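Local coordinates for acetyl-CoA C-acetyltransferase (Syntrophomonas wolfei subsp. wolfei, PDB 7N7Z), which probably catalyses the reversible, thiolase-type condensation of two acetyl-CoA molecules into acetoacetyl-CoA, with release of free coenzyme A, at residues Glu4-Val8 against Cys103-Gly109; Ile198-Glu202 against Tyr373-Arg377; Leu294-Met300 against Gly329-Leu334. All blocks are in the same frame, centred on the assembly; numbering follows the deposited sequence.

Interaction 1. Residues Glu4-Val8 against Cys103-Gly109; sequences EINEV and CQNIMLG
Ile5 opens the contact by laying its main chain over Met107, the last residue of helix 94-107: Ile5 CA lies 3.3 Å from Met107 O, a CA-H...O approach with an angle of 128° at the hydrogen. Its side chain adds loose apolar contacts, with Ile5 CB 4.3 Å from Met107 CB. The CG2 branch lies beside the backbone N, anti to the carbonyl carbon, which brings it within 4.3 Å of Leu108 CD2. At Asn6 the chain makes its one direct backbone hydrogen bond to this helix end, Asn6 N to Met107 O at 2.9 Å. The bond is nearly straight (167° at the hydrogen) and arrives in the carbonyl plane on a lone pair; the same oxygen is also approached, at a more bent angle, by the Ile5 CA-H. Glu7 turns away from the helix, and its carboxylate forms a salt bridge with Lys278. Val8 then faces the helix again, spreading its two methyls over different residues. With chi1 at -176°, CG1 is anti to the backbone N and meets Cys103 SG at 3.8 Å. CG2 settles among the Ile106 and Met107 side chains, 3.7 Å from Ile106 CG2 and 3.8 Å from Met107 CG. Val8 also pairs through its backbone with Leu279, so the apolar patch forms just where strand 8-20 enters the sheet. Towards a neighbouring subunit, Ile5 and Leu108 pack on Ile5 and Leu108 of that subunit. Cys103 and Ile106 touch Phe262 of strand 254-264, whereas Cys103 and Met107 touch Leu279 of strand 277-285. A helix meeting strands from both halves of the chain in this way is consistent with the central helical layer of the five-layered α-β-α-β-α thiolase fold.

Interaction 2. Residues Ile198-Glu202 against Tyr373-Arg377; sequences IFDRE and YELER
Glu202 and Tyr373 bring the backbones nearest, with CA atoms 6.7 Å apart; the chains diverge to 8.5 Å between the CA atoms of Ile198 and Glu374. Residues 200-202 curl like a helix without its regular bonding, and they lie against the side of helix 360-378. Arg201 bends at chi3 (-63°) to bring its guanidinium across that helix. Its NH1 donates to Tyr373 O at 3.0 Å, tilted from the carbonyl plane, and forms a salt bridge with Glu376 OE1 at 2.7 Å whose hydrogen-bond geometry is weak. Its NH2 returns to Ile198 O at 3.3 Å. Beside it, Glu202 CB sits over the Tyr373 ring in a CH-pi contact, 3.9 Å from the ring centroid and 29° off the normal; the Glu202 carboxylate itself pairs with Arg15. Ile198 CD1 covers one face of the Arg377 guanidinium, which holds Glu374 by NE and NH2, one nitrogen to each carboxylate oxygen. Since the helical donor Arg377 N and Arg201 NH1 reach Tyr373 O from opposite faces of its plane, the arginine adds a second bond without displacing the helix's own, and probably has its charge partly balanced by Glu376.

Interaction 3. Residues Leu294-Met300 against Gly329-Leu334; sequences LGPAVAM and GVVRML
Met333, Ala297 and Leu294 bury the largest areas in this helix-helix contact of the C-terminal thiolase domain, together about half of its surface. The axes of the short segments 296-300 and 329-334 approach to 9.1 Å and cross at -50°, an angle consistent with ridges-into-grooves packing in which residues four apart form the ridges. Ala297 stands at the centre. Its CA lies 5.3 Å from the CA of Leu334, the methyl turned to the opposing helix and surrounded by Val330, Met333 and Leu334. That methyl, Ala297 CB, is 3.4 Å from Met333 SD and 4.3 Å from Leu334 CG. Leu294, in the turn leading into helix 296-307, covers the other end of the contact. Its CD2 reaches the bare backbone of Gly329, 3.6 Å from Gly329 C, at a position where no side chain stands in the way, while Leu294 CB approaches Met333 SD at 3.8 Å. Both Leu294 and Met333 also touch Tyr172 on helix 161-172, which adds a third helix to the cluster. On another side Pro296, whose CD is 4.2 Å from Val330 CG2, packs on Cys388, a predicted catalytic proton acceptor, so the start of this helix borders the probable active site. Met333 ties the pieces together because its chain is extended throughout, starting from CG anti to the backbone N (chi1 180°). It runs past Ala297 and ends with its CE methyl pressed on Val298 CG1 at 3.4 Å, tighter than ordinary van der Waals contact.

In the fold
The three contacts do not touch: their centres lie 26 to 29 Å apart, and the nearest atoms of each pair are about 13 Å apart. Along the chain interaction 1 closes first, and interaction 3 is then nested inside the long loop closed by interaction 2. Interaction 1 sets the start of strand 8-20 against helix 94-107. Interactions 2 and 3 share a neighbour, strand 316-319, which Glu374 and Met300 both touch. Interaction 2 ties the two halves of the chain together, joining a loop of the N-terminal thiolase portion to helix 360-378 of the C-terminal portion, while interaction 3 packs two C-terminal helices against each other beside the probable active site.

Interaction 1. Residues Glu4-Val8 against Cys103-Gly109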
ATOM      1  N   GLU B   4       1.249 -48.544  25.583  1.00 66.49           N
ATOM      2  CA  GLU B   4       0.406 -47.499  26.156  1.00 66.00           C
ATOM      3  C   GLU B   4       1.110 -46.147  26.057  1.00 64.96           C
ATOM      4  O   GLU B   4       2.285 -46.072  25.696  1.00 65.14           O
ATOM      5  CB  GLU B   4       0.057 -47.835  27.610  1.00 64.52           C
ATOM      6  CG  GLU B   4      -1.130 -47.063  28.194  1.00 65.64           C
ATOM      7  CD  GLU B   4      -2.359 -47.080  27.304  1.00 68.21           C
ATOM      8  OE1 GLU B   4      -2.587 -48.098  26.616  1.00 75.40           O
ATOM      9  OE2 GLU B   4      -3.096 -46.071  27.289  1.00 69.14           O
ATOM     10  N   ILE B   5       0.383 -45.082  26.376  1.00 61.98           N
ATOM     11  CA  ILE B   5       0.871 -43.722  26.175  1.00 58.02           C
ATOM     12  C   ILE B   5       1.845 -43.342  27.283  1.00 53.95           C
ATOM     13  O   ILE B   5       1.759 -43.825  28.418  1.00 54.36           O
ATOM     14  CB  ILE B   5      -0.320 -42.743  26.106  1.00 59.11           C
ATOM     15  CG1 ILE B   5      -0.954 -42.592  27.495  1.00 61.43           C
ATOM     16  CG2 ILE B   5      -1.328 -43.229  25.068  1.00 55.59           C
ATOM     17  CD1 ILE B   5      -2.372 -42.036  27.492  1.00 62.88           C
ATOM     18  N   ASN B   6       2.782 -42.458  26.945  1.00 49.37           N
ATOM     19  CA  ASN B   6       3.788 -41.996  27.887  1.00 48.99           C
ATOM     20  C   ASN B   6       3.245 -40.867  28.759  1.00 47.42           C
ATOM     21  O   ASN B   6       2.297 -40.163  28.398  1.00 48.19           O
ATOM     22  CB  ASN B   6       5.032 -41.497  27.150  1.00 45.57           C
ATOM     23  CG  ASN B   6       5.708 -42.579  26.337  1.00 47.17           C
ATOM     24  OD1 ASN B   6       5.779 -42.496  25.111  1.00 45.41           O
ATOM     25  ND2 ASN B   6       6.223 -43.594  27.017  1.00 42.77           N
ATOM     26  N   GLU B   7       3.871 -40.697  29.922  1.00 46.14           N
ATOM     27  CA  GLU B   7       3.668 -39.518  30.750  1.00 41.75           C
ATOM     28  C   GLU B   7       4.600 -38.411  30.275  1.00 39.98           C
ATOM     29  O   GLU B   7       5.756 -38.667  29.925  1.00 38.68           O
ATOM     30  CB  GLU B   7       3.933 -39.828  32.223  1.00 43.83           C
ATOM     31  CG  GLU B   7       2.736 -40.399  32.966  1.00 49.90           C
ATOM     32  CD  GLU B   7       3.113 -40.990  34.312  1.00 50.79           C
ATOM     33  OE1 GLU B   7       2.448 -40.659  35.315  1.00 52.12           O
ATOM     34  OE2 GLU B   7       4.074 -41.786  34.366  1.00 49.77           O
ATOM     35  N   VAL B   8       4.092 -37.182  30.259  1.00 38.28           N
ATOM     36  CA  VAL B   8       4.833 -36.030  29.759  1.00 37.91           C
ATOM     37  C   VAL B   8       5.112 -35.080  30.915  1.00 35.33           C
ATOM     38  O   VAL B   8       4.265 -34.888  31.796  1.00 35.28           O
ATOM     39  CB  VAL B   8       4.064 -35.314  28.632  1.00 38.11           C
ATOM     40  CG1 VAL B   8       4.896 -34.175  28.064  1.00 34.03           C
ATOM     41  CG2 VAL B   8       3.684 -36.308  27.541  1.00 38.41           C
ATOM     42  N   CYS B 103       2.741 -32.373  23.353  1.00 33.53           N
ATOM     43  CA  CYS B 103       2.610 -33.374  24.406  1.00 35.11           C
ATOM     44  C   CYS B 103       2.020 -34.670  23.864  1.00 38.04           C
ATOM     45  O   CYS B 103       2.479 -35.763  24.216  1.00 35.71           O
ATOM     46  CB  CYS B 103       1.752 -32.820  25.543  1.00 33.87           C
ATOM     47  SG  CYS B 103       2.591 -31.561  26.548  1.00 38.84           S
ATOM     48  N   GLN B 104       1.005 -34.571  23.002  1.00 36.03           N
ATOM     49  CA  GLN B 104       0.412 -35.778  22.435  1.00 38.05           C
ATOM     50  C   GLN B 104       1.390 -36.497  21.517  1.00 39.30           C
ATOM     51  O   GLN B 104       1.350 -37.729  21.416  1.00 40.37           O
ATOM     52  CB  GLN B 104      -0.877 -35.429  21.692  1.00 40.62           C
ATOM     53  CG  GLN B 104      -2.004 -34.995  22.623  1.00 40.48           C
ATOM     54  CD  GLN B 104      -3.319 -34.722  21.910  1.00 42.22           C
ATOM     55  OE1 GLN B 104      -4.375 -34.688  22.541  1.00 40.89           O
ATOM     56  NE2 GLN B 104      -3.261 -34.516  20.596  1.00 42.26           N
ATOM     57  N   ASN B 105       2.274 -35.756  20.844  1.00 36.62           N
ATOM     58  CA  ASN B 105       3.357 -36.401  20.109  1.00 40.03           C
ATOM     59  C   ASN B 105       4.262 -37.180  21.054  1.00 39.80           C
ATOM     60  O   ASN B 105       4.723 -38.278  20.724  1.00 41.77           O
ATOM     61  CB  ASN B 105       4.162 -35.356  19.337  1.00 36.73           C
ATOM     62  CG  ASN B 105       3.787 -35.295  17.869  1.00 39.10           C
ATOM     63  OD1 ASN B 105       3.929 -36.274  17.136  1.00 39.60           O
ATOM     64  ND2 ASN B 105       3.304 -34.140  17.432  1.00 42.88           N
ATOM     65  N   ILE B 106       4.525 -36.627  22.239  1.00 36.44           N
ATOM     66  CA  ILE B 106       5.339 -37.335  23.221  1.00 38.35           C
ATOM     67  C   ILE B 106       4.557 -38.497  23.820  1.00 39.99           C
ATOM     68  O   ILE B 106       5.116 -39.567  24.086  1.00 40.60           O
ATOM     69  CB  ILE B 106       5.833 -36.357  24.303  1.00 37.48           C
ATOM     70  CG1 ILE B 106       6.737 -35.291  23.674  1.00 34.54           C
ATOM     71  CG2 ILE B 106       6.570 -37.106  25.411  1.00 37.19           C
ATOM     72  CD1 ILE B 106       7.309 -34.294  24.664  1.00 37.68           C
ATOM     73  N   MET B 107       3.255 -38.307  24.042  1.00 37.52           N
ATOM     74  CA  MET B 107       2.433 -39.388  24.574  1.00 41.47           C
ATOM     75  C   MET B 107       2.508 -40.626  23.690  1.00 44.24           C
ATOM     76  O   MET B 107       2.550 -41.757  24.191  1.00 44.19           O
ATOM     77  CB  MET B 107       0.981 -38.928  24.702  1.00 41.69           C
ATOM     78  CG  MET B 107       0.687 -38.078  25.923  1.00 40.70           C
ATOM     79  SD  MET B 107      -1.031 -37.527  25.942  1.00 45.38           S
ATOM     80  CE  MET B 107      -0.882 -35.963  26.799  1.00 39.74           C
ATOM     81  N   LEU B 108       2.528 -40.433  22.372  1.00 42.43           N
ATOM     82  CA  LEU B 108       2.446 -41.525  21.414  1.00 41.78           C
ATOM     83  C   LEU B 108       3.812 -42.034  20.967  1.00 43.38           C
ATOM     84  O   LEU B 108       3.882 -42.864  20.055  1.00 45.01           O
ATOM     85  CB  LEU B 108       1.636 -41.081  20.192  1.00 45.17           C
ATOM     86  CG  LEU B 108       0.172 -40.730  20.473  1.00 43.67           C
ATOM     87  CD1 LEU B 108      -0.505 -40.181  19.227  1.00 48.40           C
ATOM     88  CD2 LEU B 108      -0.575 -41.944  21.000  1.00 45.36           C
ATOM     89  N   GLY B 109       4.894 -41.564  21.585  1.00 42.08           N
ATOM     90  CA  GLY B 109       6.223 -42.005  21.225  1.00 41.61           C
ATOM     91  C   GLY B 109       6.781 -41.400  19.956  1.00 43.61           C
ATOM     92  O   GLY B 109       7.882 -41.783  19.540  1.00 41.29           O
TER

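Interaction 2. Residues Ile198-Glu202 against Tyr373-Arg377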
ATOM      1  N   ILE B 198       7.991 -10.699  41.681  1.00 38.31           N
ATOM      2  CA  ILE B 198       7.425 -12.044  41.677  1.00 38.77           C
ATOM      3  C   ILE B 198       7.629 -12.717  40.324  1.00 36.03           C
ATOM      4  O   ILE B 198       7.697 -13.949  40.243  1.00 33.55           O
ATOM      5  CB  ILE B 198       5.935 -11.989  42.069  1.00 38.30           C
ATOM      6  CG1 ILE B 198       5.808 -11.618  43.553  1.00 43.01           C
ATOM      7  CG2 ILE B 198       5.246 -13.318  41.752  1.00 37.76           C
ATOM      8  CD1 ILE B 198       4.416 -11.781  44.135  1.00 48.15           C
ATOM      9  N   PHE B 199       7.730 -11.937  39.250  1.00 36.89           N
ATOM     10  CA  PHE B 199       7.909 -12.478  37.908  1.00 37.03           C
ATOM     11  C   PHE B 199       9.372 -12.598  37.501  1.00 35.05           C
ATOM     12  O   PHE B 199       9.652 -12.984  36.362  1.00 35.28           O
ATOM     13  CB  PHE B 199       7.178 -11.600  36.884  1.00 36.53           C
ATOM     14  CG  PHE B 199       5.699 -11.486  37.123  1.00 32.16           C
ATOM     15  CD1 PHE B 199       4.900 -12.615  37.169  1.00 34.36           C
ATOM     16  CD2 PHE B 199       5.109 -10.245  37.295  1.00 36.06           C
ATOM     17  CE1 PHE B 199       3.539 -12.510  37.385  1.00 36.63           C
ATOM     18  CE2 PHE B 199       3.748 -10.134  37.511  1.00 39.34           C
ATOM     19  CZ  PHE B 199       2.962 -11.268  37.555  1.00 41.40           C
ATOM     20  N   ASP B 200      10.310 -12.287  38.398  1.00 36.43           N
ATOM     21  CA  ASP B 200      11.718 -12.266  38.014  1.00 37.84           C
ATOM     22  C   ASP B 200      12.220 -13.656  37.641  1.00 35.39           C
ATOM     23  O   ASP B 200      13.048 -13.799  36.734  1.00 34.36           O
ATOM     24  CB  ASP B 200      12.558 -11.679  39.147  1.00 38.58           C
ATOM     25  CG  ASP B 200      12.434 -10.170  39.244  1.00 42.35           C
ATOM     26  OD1 ASP B 200      11.749  -9.571  38.386  1.00 44.01           O
ATOM     27  OD2 ASP B 200      13.020  -9.581  40.175  1.00 45.55           O
ATOM     28  N   ARG B 201      11.731 -14.693  38.323  1.00 32.74           N
ATOM     29  CA  ARG B 201      12.217 -16.043  38.058  1.00 36.13           C
ATOM     30  C   ARG B 201      11.831 -16.503  36.655  1.00 31.61           C
ATOM     31  O   ARG B 201      12.670 -17.021  35.909  1.00 31.45           O
ATOM     32  CB  ARG B 201      11.672 -17.015  39.103  1.00 35.76           C
ATOM     33  CG  ARG B 201      12.137 -16.740  40.519  1.00 37.07           C
ATOM     34  CD  ARG B 201      11.210 -17.393  41.534  1.00 37.60           C
ATOM     35  NE  ARG B 201       9.861 -16.841  41.469  1.00 35.83           N
ATOM     36  CZ  ARG B 201       8.746 -17.533  41.669  1.00 39.53           C
ATOM     37  NH1 ARG B 201       8.774 -18.823  41.967  1.00 39.69           N
ATOM     38  NH2 ARG B 201       7.573 -16.917  41.565  1.00 39.32           N
ATOM     39  N   GLU B 202      10.563 -16.326  36.282  1.00 32.78           N
ATOM     40  CA  GLU B 202      10.090 -16.823  34.994  1.00 34.01           C
ATOM     41  C   GLU B 202      10.569 -15.968  33.829  1.00 30.86           C
ATOM     42  O   GLU B 202      10.682 -16.470  32.705  1.00 34.46           O
ATOM     43  CB  GLU B 202       8.560 -16.891  34.987  1.00 30.71           C
ATOM     44  CG  GLU B 202       7.867 -15.545  35.133  1.00 32.54           C
ATOM     45  CD  GLU B 202       6.406 -15.681  35.517  1.00 32.54           C
ATOM     46  OE1 GLU B 202       6.132 -16.111  36.657  1.00 31.07           O
ATOM     47  OE2 GLU B 202       5.533 -15.360  34.680  1.00 31.84           O
ATOM     48  N   TYR B 373       5.284 -21.242  38.119  1.00 35.03           N
ATOM     49  CA  TYR B 373       6.153 -20.485  39.012  1.00 35.51           C
ATOM     50  C   TYR B 373       5.407 -19.948  40.225  1.00 37.17           C
ATOM     51  O   TYR B 373       6.033 -19.697  41.260  1.00 36.03           O
ATOM     52  CB  TYR B 373       6.821 -19.348  38.241  1.00 34.19           C
ATOM     53  CG  TYR B 373       8.075 -19.788  37.522  1.00 35.12           C
ATOM     54  CD1 TYR B 373       9.275 -19.929  38.204  1.00 35.21           C
ATOM     55  CD2 TYR B 373       8.056 -20.078  36.163  1.00 35.14           C
ATOM     56  CE1 TYR B 373      10.422 -20.337  37.554  1.00 34.91           C
ATOM     57  CE2 TYR B 373       9.199 -20.484  35.503  1.00 35.56           C
ATOM     58  CZ  TYR B 373      10.379 -20.614  36.204  1.00 36.27           C
ATOM     59  OH  TYR B 373      11.520 -21.019  35.553  1.00 37.78           O
ATOM     60  N   GLU B 374       4.087 -19.771  40.128  1.00 36.18           N
ATOM     61  CA  GLU B 374       3.310 -19.443  41.318  1.00 34.70           C
ATOM     62  C   GLU B 374       3.153 -20.665  42.214  1.00 38.45           C
ATOM     63  O   GLU B 374       3.212 -20.551  43.444  1.00 37.42           O
ATOM     64  CB  GLU B 374       1.945 -18.883  40.923  1.00 37.35           C
ATOM     65  CG  GLU B 374       1.131 -18.355  42.098  1.00 39.01           C
ATOM     66  CD  GLU B 374       1.708 -17.083  42.695  1.00 39.03           C
ATOM     67  OE1 GLU B 374       2.739 -16.593  42.185  1.00 36.32           O
ATOM     68  OE2 GLU B 374       1.129 -16.571  43.677  1.00 36.67           O
ATOM     69  N   LEU B 375       2.954 -21.844  41.618  1.00 34.96           N
ATOM     70  CA  LEU B 375       2.981 -23.074  42.402  1.00 38.92           C
ATOM     71  C   LEU B 375       4.302 -23.204  43.148  1.00 39.21           C
ATOM     72  O   LEU B 375       4.330 -23.517  44.344  1.00 38.61           O
ATOM     73  CB  LEU B 375       2.766 -24.287  41.495  1.00 38.24           C
ATOM     74  CG  LEU B 375       1.419 -24.457  40.790  1.00 36.77           C
ATOM     75  CD1 LEU B 375       1.419 -25.762  40.003  1.00 34.63           C
ATOM     76  CD2 LEU B 375       0.265 -24.424  41.775  1.00 38.37           C
ATOM     77  N   GLU B 376       5.412 -22.952  42.451  1.00 35.78           N
ATOM     78  CA  GLU B 376       6.727 -23.100  43.064  1.00 40.28           C
ATOM     79  C   GLU B 376       6.936 -22.085  44.183  1.00 39.02           C
ATOM     80  O   GLU B 376       7.545 -22.407  45.210  1.00 35.39           O
ATOM     81  CB  GLU B 376       7.815 -22.956  41.999  1.00 39.37           C
ATOM     82  CG  GLU B 376       9.182 -23.471  42.430  1.00 44.51           C
ATOM     83  CD  GLU B 376      10.102 -22.372  42.937  1.00 47.83           C
ATOM     84  OE1 GLU B 376       9.935 -21.205  42.523  1.00 39.25           O
ATOM     85  OE2 GLU B 376      10.995 -22.679  43.757  1.00 49.11           O
ATOM     86  N   ARG B 377       6.444 -20.857  44.005  1.00 36.31           N
ATOM     87  CA  ARG B 377       6.635 -19.839  45.033  1.00 41.58           C
ATOM     88  C   ARG B 377       5.814 -20.139  46.280  1.00 38.94           C
ATOM     89  O   ARG B 377       6.226 -19.782  47.391  1.00 40.80           O
ATOM     90  CB  ARG B 377       6.271 -18.457  44.484  1.00 40.65           C
ATOM     91  CG  ARG B 377       6.453 -17.322  45.489  1.00 42.87           C
ATOM     92  CD  ARG B 377       5.937 -15.995  44.943  1.00 45.64           C
ATOM     93  NE  ARG B 377       4.480 -15.949  44.878  1.00 44.97           N
ATOM     94  CZ  ARG B 377       3.697 -15.393  45.794  1.00 49.25           C
ATOM     95  NH1 ARG B 377       4.194 -14.843  46.891  1.00 52.64           N
ATOM     96  NH2 ARG B 377       2.380 -15.389  45.606  1.00 45.56           N
TER
HETATM   97  O   HOH W   1       5.278 -16.874  40.858  1.00 36.02           O

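Interaction 3. Residues Leu294-Met300 against Gly329-Leu334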
ATOM      1  N   LEU B 294     -17.130 -17.012  27.451  1.00 39.63           N
ATOM      2  CA  LEU B 294     -17.558 -18.033  28.400  1.00 45.55           C
ATOM      3  C   LEU B 294     -16.888 -19.383  28.176  1.00 42.68           C
ATOM      4  O   LEU B 294     -17.216 -20.340  28.885  1.00 42.81           O
ATOM      5  CB  LEU B 294     -19.078 -18.202  28.331  1.00 48.03           C
ATOM      6  CG  LEU B 294     -19.892 -16.912  28.451  1.00 51.75           C
ATOM      7  CD1 LEU B 294     -21.357 -17.169  28.136  1.00 53.44           C
ATOM      8  CD2 LEU B 294     -19.735 -16.309  29.840  1.00 51.06           C
ATOM      9  N   GLY B 295     -15.966 -19.484  27.221  1.00 40.23           N
ATOM     10  CA  GLY B 295     -15.306 -20.731  26.913  1.00 41.42           C
ATOM     11  C   GLY B 295     -14.725 -21.436  28.126  1.00 41.30           C
ATOM     12  O   GLY B 295     -14.912 -22.643  28.313  1.00 40.48           O
ATOM     13  N   PRO B 296     -13.993 -20.702  28.967  1.00 37.95           N
ATOM     14  CA  PRO B 296     -13.421 -21.335  30.167  1.00 41.53           C
ATOM     15  C   PRO B 296     -14.463 -21.982  31.062  1.00 42.14           C
ATOM     16  O   PRO B 296     -14.141 -22.933  31.784  1.00 41.10           O
ATOM     17  CB  PRO B 296     -12.711 -20.171  30.873  1.00 41.13           C
ATOM     18  CG  PRO B 296     -12.412 -19.194  29.784  1.00 42.03           C
ATOM     19  CD  PRO B 296     -13.556 -19.302  28.819  1.00 40.00           C
ATOM     20  N   ALA B 297     -15.707 -21.498  31.036  1.00 43.23           N
ATOM     21  CA  ALA B 297     -16.749 -22.090  31.866  1.00 43.14           C
ATOM     22  C   ALA B 297     -17.171 -23.466  31.371  1.00 47.18           C
ATOM     23  O   ALA B 297     -17.816 -24.208  32.118  1.00 50.89           O
ATOM     24  CB  ALA B 297     -17.963 -21.163  31.924  1.00 47.20           C
ATOM     25  N   VAL B 298     -16.828 -23.822  30.132  1.00 46.03           N
ATOM     26  CA  VAL B 298     -17.102 -25.151  29.611  1.00 47.71           C
ATOM     27  C   VAL B 298     -15.833 -25.981  29.451  1.00 41.80           C
ATOM     28  O   VAL B 298     -15.905 -27.214  29.508  1.00 41.92           O
ATOM     29  CB  VAL B 298     -17.873 -25.074  28.274  1.00 49.42           C
ATOM     30  CG1 VAL B 298     -19.271 -24.515  28.497  1.00 54.05           C
ATOM     31  CG2 VAL B 298     -17.116 -24.238  27.252  1.00 43.59           C
ATOM     32  N   ALA B 299     -14.674 -25.347  29.264  1.00 41.41           N
ATOM     33  CA  ALA B 299     -13.428 -26.093  29.138  1.00 41.22           C
ATOM     34  C   ALA B 299     -12.916 -26.560  30.495  1.00 41.94           C
ATOM     35  O   ALA B 299     -12.444 -27.695  30.625  1.00 42.24           O
ATOM     36  CB  ALA B 299     -12.373 -25.235  28.439  1.00 39.99           C
ATOM     37  N   MET B 300     -13.000 -25.705  31.513  1.00 39.74           N
ATOM     38  CA  MET B 300     -12.490 -26.080  32.829  1.00 41.26           C
ATOM     39  C   MET B 300     -13.202 -27.300  33.398  1.00 40.78           C
ATOM     40  O   MET B 300     -12.516 -28.237  33.841  1.00 44.00           O
ATOM     41  CB  MET B 300     -12.589 -24.883  33.779  1.00 44.92           C
ATOM     42  CG  MET B 300     -11.599 -23.775  33.477  1.00 43.43           C
ATOM     43  SD  MET B 300     -12.021 -22.243  34.329  1.00 48.35           S
ATOM     44  CE  MET B 300     -11.494 -22.630  35.996  1.00 45.17           C
ATOM     45  N   GLY B 329     -18.703 -13.088  33.688  1.00 44.66           N
ATOM     46  CA  GLY B 329     -19.586 -14.030  33.023  1.00 47.07           C
ATOM     47  C   GLY B 329     -19.164 -15.467  33.255  1.00 46.11           C
ATOM     48  O   GLY B 329     -20.007 -16.354  33.418  1.00 49.41           O
ATOM     49  N   VAL B 330     -17.853 -15.718  33.279  1.00 43.63           N
ATOM     50  CA  VAL B 330     -17.362 -17.063  33.564  1.00 45.29           C
ATOM     51  C   VAL B 330     -17.731 -17.469  34.984  1.00 46.65           C
ATOM     52  O   VAL B 330     -18.172 -18.599  35.229  1.00 49.21           O
ATOM     53  CB  VAL B 330     -15.840 -17.135  33.330  1.00 44.29           C
ATOM     54  CG1 VAL B 330     -15.264 -18.399  33.950  1.00 42.16           C
ATOM     55  CG2 VAL B 330     -15.530 -17.075  31.842  1.00 44.34           C
ATOM     56  N   VAL B 331     -17.553 -16.556  35.944  1.00 47.50           N
ATOM     57  CA  VAL B 331     -17.954 -16.836  37.321  1.00 47.53           C
ATOM     58  C   VAL B 331     -19.425 -17.225  37.373  1.00 47.33           C
ATOM     59  O   VAL B 331     -19.809 -18.173  38.068  1.00 50.41           O
ATOM     60  CB  VAL B 331     -17.667 -15.620  38.223  1.00 46.42           C
ATOM     61  CG1 VAL B 331     -18.210 -15.858  39.629  1.00 41.69           C
ATOM     62  CG2 VAL B 331     -16.179 -15.328  38.273  1.00 45.09           C
ATOM     63  N   ARG B 332     -20.269 -16.499  36.640  1.00 47.37           N
ATOM     64  CA  ARG B 332     -21.700 -16.776  36.668  1.00 50.31           C
ATOM     65  C   ARG B 332     -22.013 -18.121  36.025  1.00 53.68           C
ATOM     66  O   ARG B 332     -22.720 -18.951  36.611  1.00 56.41           O
ATOM     67  CB  ARG B 332     -22.464 -15.651  35.968  1.00 54.95           C
ATOM     68  CG  ARG B 332     -23.960 -15.658  36.243  1.00 58.49           C
ATOM     69  CD  ARG B 332     -24.285 -15.044  37.596  1.00 60.43           C
ATOM     70  NE  ARG B 332     -23.992 -13.616  37.632  1.00 56.85           N
ATOM     71  CZ  ARG B 332     -24.762 -12.679  37.094  1.00 60.53           C
ATOM     72  NH1 ARG B 332     -25.887 -12.983  36.468  1.00 55.32           N
ATOM     73  NH2 ARG B 332     -24.392 -11.405  37.186  1.00 64.18           N
ATOM     74  N   MET B 333     -21.497 -18.360  34.817  1.00 53.73           N
ATOM     75  CA  MET B 333     -21.775 -19.625  34.146  1.00 54.57           C
ATOM     76  C   MET B 333     -21.241 -20.802  34.953  1.00 54.70           C
ATOM     77  O   MET B 333     -21.876 -21.862  35.012  1.00 59.01           O
ATOM     78  CB  MET B 333     -21.174 -19.629  32.740  1.00 53.50           C
ATOM     79  CG  MET B 333     -21.425 -20.931  31.988  1.00 59.28           C
ATOM     80  SD  MET B 333     -20.959 -20.879  30.248  1.00 65.22           S
ATOM     81  CE  MET B 333     -21.628 -22.444  29.684  1.00 66.71           C
ATOM     82  N   LEU B 334     -20.076 -20.637  35.583  1.00 53.31           N
ATOM     83  CA  LEU B 334     -19.528 -21.716  36.397  1.00 55.16           C
ATOM     84  C   LEU B 334     -20.400 -21.995  37.614  1.00 56.98           C
ATOM     85  O   LEU B 334     -20.426 -23.126  38.108  1.00 60.53           O
ATOM     86  CB  LEU B 334     -18.103 -21.378  36.839  1.00 53.85           C
ATOM     87  CG  LEU B 334     -16.942 -21.910  35.993  1.00 54.62           C
ATOM     88  CD1 LEU B 334     -15.619 -21.617  36.693  1.00 48.59           C
ATOM     89  CD2 LEU B 334     -17.068 -23.402  35.704  1.00 53.58           C
TER